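Local atomic coordinates of iron superoxide dismutase (Trypanosoma cruzi, PDB entry 2GPC), a protein that probably catalyses the dismutation of superoxide to dioxygen and hydrogen peroxide at a mononuclear iron centre, as other iron superoxide dismutases do. Residues K93-E97 with V190-L194; F108-T113 with V178-W182. All blocks are in the same frame, centred on the assembly; numbering follows the deposited sequence.

Interaction 1: residues K93-E97 with V190-L194; sequences KVADE and VERQL
Val94 and Leu194 do most of the joining between helix 92-102 and the C-terminal end of the chain. From CB, which points at helix 187-193, Val94 sends out two methyls that divide the work. CG1, anti to the backbone N (chi1 171°), reaches CG1 of Val190 at 4.0 Å, the two valines crossing at about a right angle. CG2, on the side of the backbone N, lies against the main chain of Glu191, 3.5 Å from its CA, and also meets the CB of that residue. Valine suits this place: it is small enough for the CA atoms of Val94 and Glu191 to come within 5.8 Å, and its branching at CB gives one methyl for Val190 and one for the Glu191 backbone.

Leu194, the last residue, points its isobutyl group back at the first helix. Its CD1 packs on CG2 of Val94 at 3.9 Å and on the CG methylene of Lys93. Both methyls lie against the Glu97 carboxylate, Leu194 CD1 3.7 Å from Glu97 OE2 and CD2 near OE1. The polar ends of Lys93 and Glu97 are bound to each other: the Lys93 chain, bent at chi2 and chi4, brings NZ to 3.0 Å from Glu97 OE2, a salt bridge entering 43° out of the carboxylate plane. Lys129 pairs with Glu97 OE1, and Lys154 takes the terminal OXT of Leu194.

At the other margin a water spans the gap, accepting from Lys93 N and donating to Glu191 OE2 at 2.7 Å. No direct hydrogen bond joins the segments. The direct contact is therefore mainly van der Waals packing with polar groups paired around it, and the neighbouring lysines probably help to balance the terminal carboxylate.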
loop_
_atom_site.group_PDB
_atom_site.type_symbol
_atom_site.label_atom_id
_atom_site.label_comp_id
_atom_site.label_asym_id
_atom_site.label_seq_id
_atom_site.Cartn_x
_atom_site.Cartn_y
_atom_site.Cartn_z
ATOM N N LYS A 93 -13.974 21.933 -23.751
ATOM C CA LYS A 93 -14.873 20.790 -23.595
ATOM C C LYS A 93 -14.689 20.066 -22.267
ATOM O O LYS A 93 -15.661 19.619 -21.666
ATOM C CB LYS A 93 -14.690 19.805 -24.751
ATOM C CG LYS A 93 -15.845 18.827 -24.939
ATOM C CD LYS A 93 -17.141 19.525 -25.396
ATOM C CE LYS A 93 -18.131 18.541 -26.033
ATOM N NZ LYS A 93 -18.823 17.668 -25.028
ATOM N N VAL A 94 -13.446 19.952 -21.813
ATOM C CA VAL A 94 -13.172 19.346 -20.510
ATOM C C VAL A 94 -13.855 20.147 -19.383
ATOM O O VAL A 94 -14.494 19.563 -18.503
ATOM C CB VAL A 94 -11.661 19.223 -20.249
ATOM C CG1 VAL A 94 -11.388 18.807 -18.803
ATOM C CG2 VAL A 94 -11.057 18.204 -21.195
ATOM N N ALA A 95 -13.716 21.472 -19.416
ATOM C CA ALA A 95 -14.391 22.332 -18.452
ATOM C C ALA A 95 -15.898 22.115 -18.530
ATOM O O ALA A 95 -16.544 21.935 -17.499
ATOM C CB ALA A 95 -14.057 23.801 -18.686
ATOM N N ASP A 96 -16.448 22.114 -19.744
ATOM C CA ASP A 96 -17.889 21.958 -19.940
ATOM C C ASP A 96 -18.395 20.666 -19.304
ATOM O O ASP A 96 -19.419 20.660 -18.616
ATOM C CB ASP A 96 -18.261 21.916 -21.433
ATOM C CG ASP A 96 -18.080 23.251 -22.146
ATOM O OD1 ASP A 96 -17.958 24.313 -21.495
ATOM O OD2 ASP A 96 -18.054 23.313 -23.394
ATOM N N GLU A 97 -17.688 19.566 -19.565
ATOM C CA GLU A 97 -18.122 18.245 -19.115
ATOM C C GLU A 97 -17.971 18.128 -17.593
ATOM O O GLU A 97 -18.831 17.570 -16.930
ATOM C CB GLU A 97 -17.370 17.131 -19.876
ATOM C CG GLU A 97 -17.687 17.141 -21.381
ATOM C CD GLU A 97 -17.610 15.786 -22.068
ATOM O OE1 GLU A 97 -17.856 14.739 -21.435
ATOM O OE2 GLU A 97 -17.327 15.770 -23.282
ATOM N N VAL A 190 -6.408 14.741 -20.771
ATOM C CA VAL A 190 -7.800 14.499 -20.408
ATOM C C VAL A 190 -8.716 14.761 -21.617
ATOM O O VAL A 190 -9.580 13.945 -21.936
ATOM C CB VAL A 190 -8.238 15.362 -19.189
ATOM C CG1 VAL A 190 -9.712 15.146 -18.859
ATOM C CG2 VAL A 190 -7.370 15.058 -17.964
ATOM N N GLU A 191 -8.499 15.879 -22.298
ATOM C CA GLU A 191 -9.297 16.227 -23.466
ATOM C C GLU A 191 -9.195 15.159 -24.557
ATOM O O GLU A 191 -10.189 14.826 -25.176
ATOM C CB GLU A 191 -8.873 17.580 -24.028
ATOM C CG GLU A 191 -9.770 18.074 -25.151
ATOM C CD GLU A 191 -9.456 19.495 -25.581
ATOM O OE1 GLU A 191 -8.571 20.132 -24.981
ATOM O OE2 GLU A 191 -10.097 19.980 -26.538
ATOM N N ARG A 192 -7.993 14.627 -24.771
ATOM C CA ARG A 192 -7.762 13.552 -25.746
ATOM C C ARG A 192 -8.524 12.257 -25.448
ATOM O O ARG A 192 -8.846 11.497 -26.364
ATOM C CB ARG A 192 -6.268 13.228 -25.817
ATOM C CG ARG A 192 -5.452 14.205 -26.665
ATOM C CD ARG A 192 -4.010 13.739 -26.905
ATOM N NE ARG A 192 -3.212 13.767 -25.676
ATOM C CZ ARG A 192 -2.351 14.735 -25.327
ATOM N NH1 ARG A 192 -2.135 15.794 -26.101
ATOM N NH2 ARG A 192 -1.684 14.635 -24.183
ATOM N N GLN A 193 -8.784 11.995 -24.172
ATOM C CA GLN A 193 -9.499 10.782 -23.753
ATOM C C GLN A 193 -11.030 10.881 -23.801
ATOM O O GLN A 193 -11.705 9.860 -23.673
ATOM C CB GLN A 193 -9.112 10.399 -22.320
ATOM C CG GLN A 193 -7.623 10.345 -22.035
ATOM C CD GLN A 193 -6.843 9.566 -23.062
ATOM O OE1 GLN A 193 -7.209 8.438 -23.393
ATOM N NE2 GLN A 193 -5.753 10.156 -23.561
ATOM N N LEU A 194 -11.572 12.093 -23.922
ATOM C CA LEU A 194 -13.028 12.306 -23.896
ATOM C C LEU A 194 -13.766 11.498 -24.956
ATOM O O LEU A 194 -13.306 11.419 -26.099
ATOM C CB LEU A 194 -13.375 13.780 -24.100
ATOM C CG LEU A 194 -13.204 14.731 -22.923
ATOM C CD1 LEU A 194 -13.621 16.121 -23.339
ATOM C CD2 LEU A 194 -14.011 14.267 -21.720
ATOM O OXT LEU A 194 -14.832 10.959 -24.630
HETATM O O HOH W 1 -11.721 22.018 -25.996
#

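Interaction 2: residues F108-T113 with V178-W182; sequences FKEEFT and VQTFW
Helices 105-118 and 174-184 run roughly antiparallel where Lys109 and Thr113 face Trp182 and Val178; the axes of the segments 108-113 and 178-182 come within 11.5 Å, their directions 139° apart. That wide spacing is filled by the indole of Trp182, a knob in the hole formed by Phe108, Lys109, Phe112 and Thr113.

Lys109 stretches fully extended over one face of the indole. Its CE stands 3.9 Å from the centroid of the five-membered ring, a CH-pi contact almost on the ring normal, and NZ follows at 4.7 Å from the same centroid as a cation-pi partner. A long aliphatic chain with a charged tip is well suited to this, since it can pack on the ring while the amine lies toward the margin.

The two phenylalanines meet the six-membered part of the indole obliquely: Phe112 CD1 lies 3.5 Å from CZ2 of Trp182, and Phe108 CE2 3.6 Å from its CH2.

NE1 of Trp182 gives a bent bond (141°) to OG1 of Thr113 at 3.0 Å. Chi1 of Thr113 (-63°) places OG1 beside its own backbone N, whence it donates to Lys109 O at 2.7 Å; threonine fits because one hydroxyl serves both indole and helix carbonyl. This carbonyl thus accepts from both Thr113 N and OG1, on opposite faces of its plane. A water that accepts from Gln179 NE2 donates in turn to OG1.

Phe108, Phe112 and Trp182 form an aromatic cluster. Phe112, with Phe181 touching it, reaches Cys159 of strand 153-160, in the helix-on-sheet core of the C-terminal alpha/beta domain of iron/manganese superoxide dismutases.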
loop_
_atom_site.group_PDB
_atom_site.type_symbol
_atom_site.label_atom_id
_atom_site.label_comp_id
_atom_site.label_asym_id
_atom_site.label_seq_id
_atom_site.Cartn_x
_atom_site.Cartn_y
_atom_site.Cartn_z
ATOM N N PHE A 108 -15.749 19.239 -8.245
ATOM C CA PHE A 108 -15.006 18.103 -8.787
ATOM C C PHE A 108 -13.700 17.933 -8.011
ATOM O O PHE A 108 -13.379 16.838 -7.561
ATOM C CB PHE A 108 -14.673 18.294 -10.273
ATOM C CG PHE A 108 -13.461 17.511 -10.722
ATOM C CD1 PHE A 108 -13.515 16.124 -10.830
ATOM C CD2 PHE A 108 -12.260 18.151 -10.987
ATOM C CE1 PHE A 108 -12.380 15.392 -11.209
ATOM C CE2 PHE A 108 -11.134 17.430 -11.367
ATOM C CZ PHE A 108 -11.201 16.054 -11.483
ATOM N N LYS A 109 -12.965 19.023 -7.851
ATOM C CA LYS A 109 -11.641 18.981 -7.251
ATOM C C LYS A 109 -11.731 18.503 -5.801
ATOM O O LYS A 109 -10.909 17.697 -5.365
ATOM C CB LYS A 109 -10.967 20.353 -7.356
ATOM C CG LYS A 109 -9.700 20.490 -6.549
ATOM C CD LYS A 109 -8.957 21.777 -6.860
ATOM C CE LYS A 109 -7.682 21.849 -6.049
ATOM N NZ LYS A 109 -6.896 23.072 -6.325
ATOM N N GLU A 110 -12.734 18.987 -5.067
ATOM C CA GLU A 110 -12.955 18.545 -3.700
ATOM C C GLU A 110 -13.241 17.036 -3.648
ATOM O O GLU A 110 -12.708 16.339 -2.789
ATOM C CB GLU A 110 -14.091 19.337 -3.029
ATOM C CG GLU A 110 -14.467 18.853 -1.624
ATOM C CD GLU A 110 -13.486 19.295 -0.536
ATOM O OE1 GLU A 110 -12.415 19.866 -0.862
ATOM O OE2 GLU A 110 -13.790 19.077 0.664
ATOM N N GLU A 111 -14.076 16.533 -4.553
ATOM C CA GLU A 111 -14.442 15.120 -4.538
ATOM C C GLU A 111 -13.237 14.228 -4.885
ATOM O O GLU A 111 -12.995 13.237 -4.214
ATOM C CB GLU A 111 -15.617 14.858 -5.479
ATOM C CG GLU A 111 -16.127 13.424 -5.467
ATOM C CD GLU A 111 -17.354 13.219 -6.340
ATOM O OE1 GLU A 111 -17.971 14.216 -6.782
ATOM O OE2 GLU A 111 -17.715 12.046 -6.572
ATOM N N PHE A 112 -12.474 14.602 -5.907
ATOM C CA PHE A 112 -11.296 13.832 -6.308
ATOM C C PHE A 112 -10.229 13.853 -5.211
ATOM O O PHE A 112 -9.689 12.804 -4.861
ATOM C CB PHE A 112 -10.745 14.358 -7.647
ATOM C CG PHE A 112 -9.586 13.563 -8.196
ATOM C CD1 PHE A 112 -8.310 13.717 -7.675
ATOM C CD2 PHE A 112 -9.769 12.674 -9.255
ATOM C CE1 PHE A 112 -7.225 12.990 -8.193
ATOM C CE2 PHE A 112 -8.694 11.943 -9.771
ATOM C CZ PHE A 112 -7.418 12.114 -9.245
ATOM N N THR A 113 -9.957 15.036 -4.659
ATOM C CA THR A 113 -9.005 15.206 -3.551
ATOM C C THR A 113 -9.340 14.303 -2.378
ATOM O O THR A 113 -8.493 13.566 -1.905
ATOM C CB THR A 113 -8.995 16.663 -3.057
ATOM O OG1 THR A 113 -8.550 17.535 -4.101
ATOM C CG2 THR A 113 -7.982 16.876 -1.924
ATOM N N VAL A 178 -0.948 15.287 -3.212
ATOM C CA VAL A 178 -2.124 15.489 -4.054
ATOM C C VAL A 178 -2.258 16.953 -4.457
ATOM O O VAL A 178 -2.653 17.242 -5.580
ATOM C CB VAL A 178 -3.414 14.955 -3.376
ATOM C CG1 VAL A 178 -4.690 15.404 -4.125
ATOM C CG2 VAL A 178 -3.354 13.446 -3.317
ATOM N N GLN A 179 -1.919 17.875 -3.558
ATOM C CA GLN A 179 -1.892 19.296 -3.921
ATOM C C GLN A 179 -0.917 19.522 -5.082
ATOM O O GLN A 179 -1.215 20.259 -6.021
ATOM C CB GLN A 179 -1.556 20.181 -2.703
ATOM C CG GLN A 179 -2.752 20.342 -1.718
ATOM C CD GLN A 179 -4.075 20.729 -2.418
ATOM O OE1 GLN A 179 -4.178 21.811 -2.989
ATOM N NE2 GLN A 179 -5.071 19.843 -2.378
ATOM N N THR A 180 0.235 18.852 -5.026
ATOM C CA THR A 180 1.218 18.898 -6.106
ATOM C C THR A 180 0.671 18.302 -7.405
ATOM O O THR A 180 0.908 18.845 -8.485
ATOM C CB THR A 180 2.504 18.166 -5.667
ATOM O OG1 THR A 180 3.282 19.032 -4.836
ATOM C CG2 THR A 180 3.416 17.840 -6.842
ATOM N N PHE A 181 -0.051 17.191 -7.304
ATOM C CA PHE A 181 -0.665 16.568 -8.477
ATOM C C PHE A 181 -1.523 17.596 -9.196
ATOM O O PHE A 181 -1.477 17.696 -10.426
ATOM C CB PHE A 181 -1.494 15.330 -8.079
ATOM C CG PHE A 181 -2.192 14.666 -9.233
ATOM C CD1 PHE A 181 -1.502 13.808 -10.075
ATOM C CD2 PHE A 181 -3.535 14.909 -9.482
ATOM C CE1 PHE A 181 -2.145 13.192 -11.149
ATOM C CE2 PHE A 181 -4.187 14.296 -10.551
ATOM C CZ PHE A 181 -3.481 13.434 -11.387
ATOM N N TRP A 182 -2.273 18.397 -8.446
ATOM C CA TRP A 182 -3.137 19.402 -9.069
ATOM C C TRP A 182 -2.333 20.426 -9.854
ATOM O O TRP A 182 -2.808 20.938 -10.869
ATOM C CB TRP A 182 -4.045 20.103 -8.051
ATOM C CG TRP A 182 -5.139 19.232 -7.512
ATOM C CD1 TRP A 182 -5.326 18.877 -6.214
ATOM C CD2 TRP A 182 -6.199 18.613 -8.255
ATOM N NE1 TRP A 182 -6.434 18.075 -6.099
ATOM C CE2 TRP A 182 -6.987 17.895 -7.338
ATOM C CE3 TRP A 182 -6.561 18.593 -9.612
ATOM C CZ2 TRP A 182 -8.106 17.164 -7.724
ATOM C CZ3 TRP A 182 -7.670 17.869 -9.994
ATOM C CH2 TRP A 182 -8.432 17.161 -9.051
HETATM O O HOH W 2 -7.950 20.382 -2.854
#

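Both interactions belong to the C-terminal alpha/beta domain and pair its early helices with its late ones. Helices 92-102 and 105-118 are consecutive, as are 174-184 and 187-193; interaction 1 takes the member of each pair that is outer in the order of the chain, interaction 2 the inner. Their centres lie 17 Å apart and their nearest atoms about 8 Å, so the two do not touch, yet both rest on strand 153-160. Interaction 2 is mostly buried and aromatic, with a direct hydrogen bond and a cation-pi contact. Interaction 1, at the chain terminus, is smaller, partly exposed and aliphatic, its salt bridge lying within helix 92-102. Each has a bridging water.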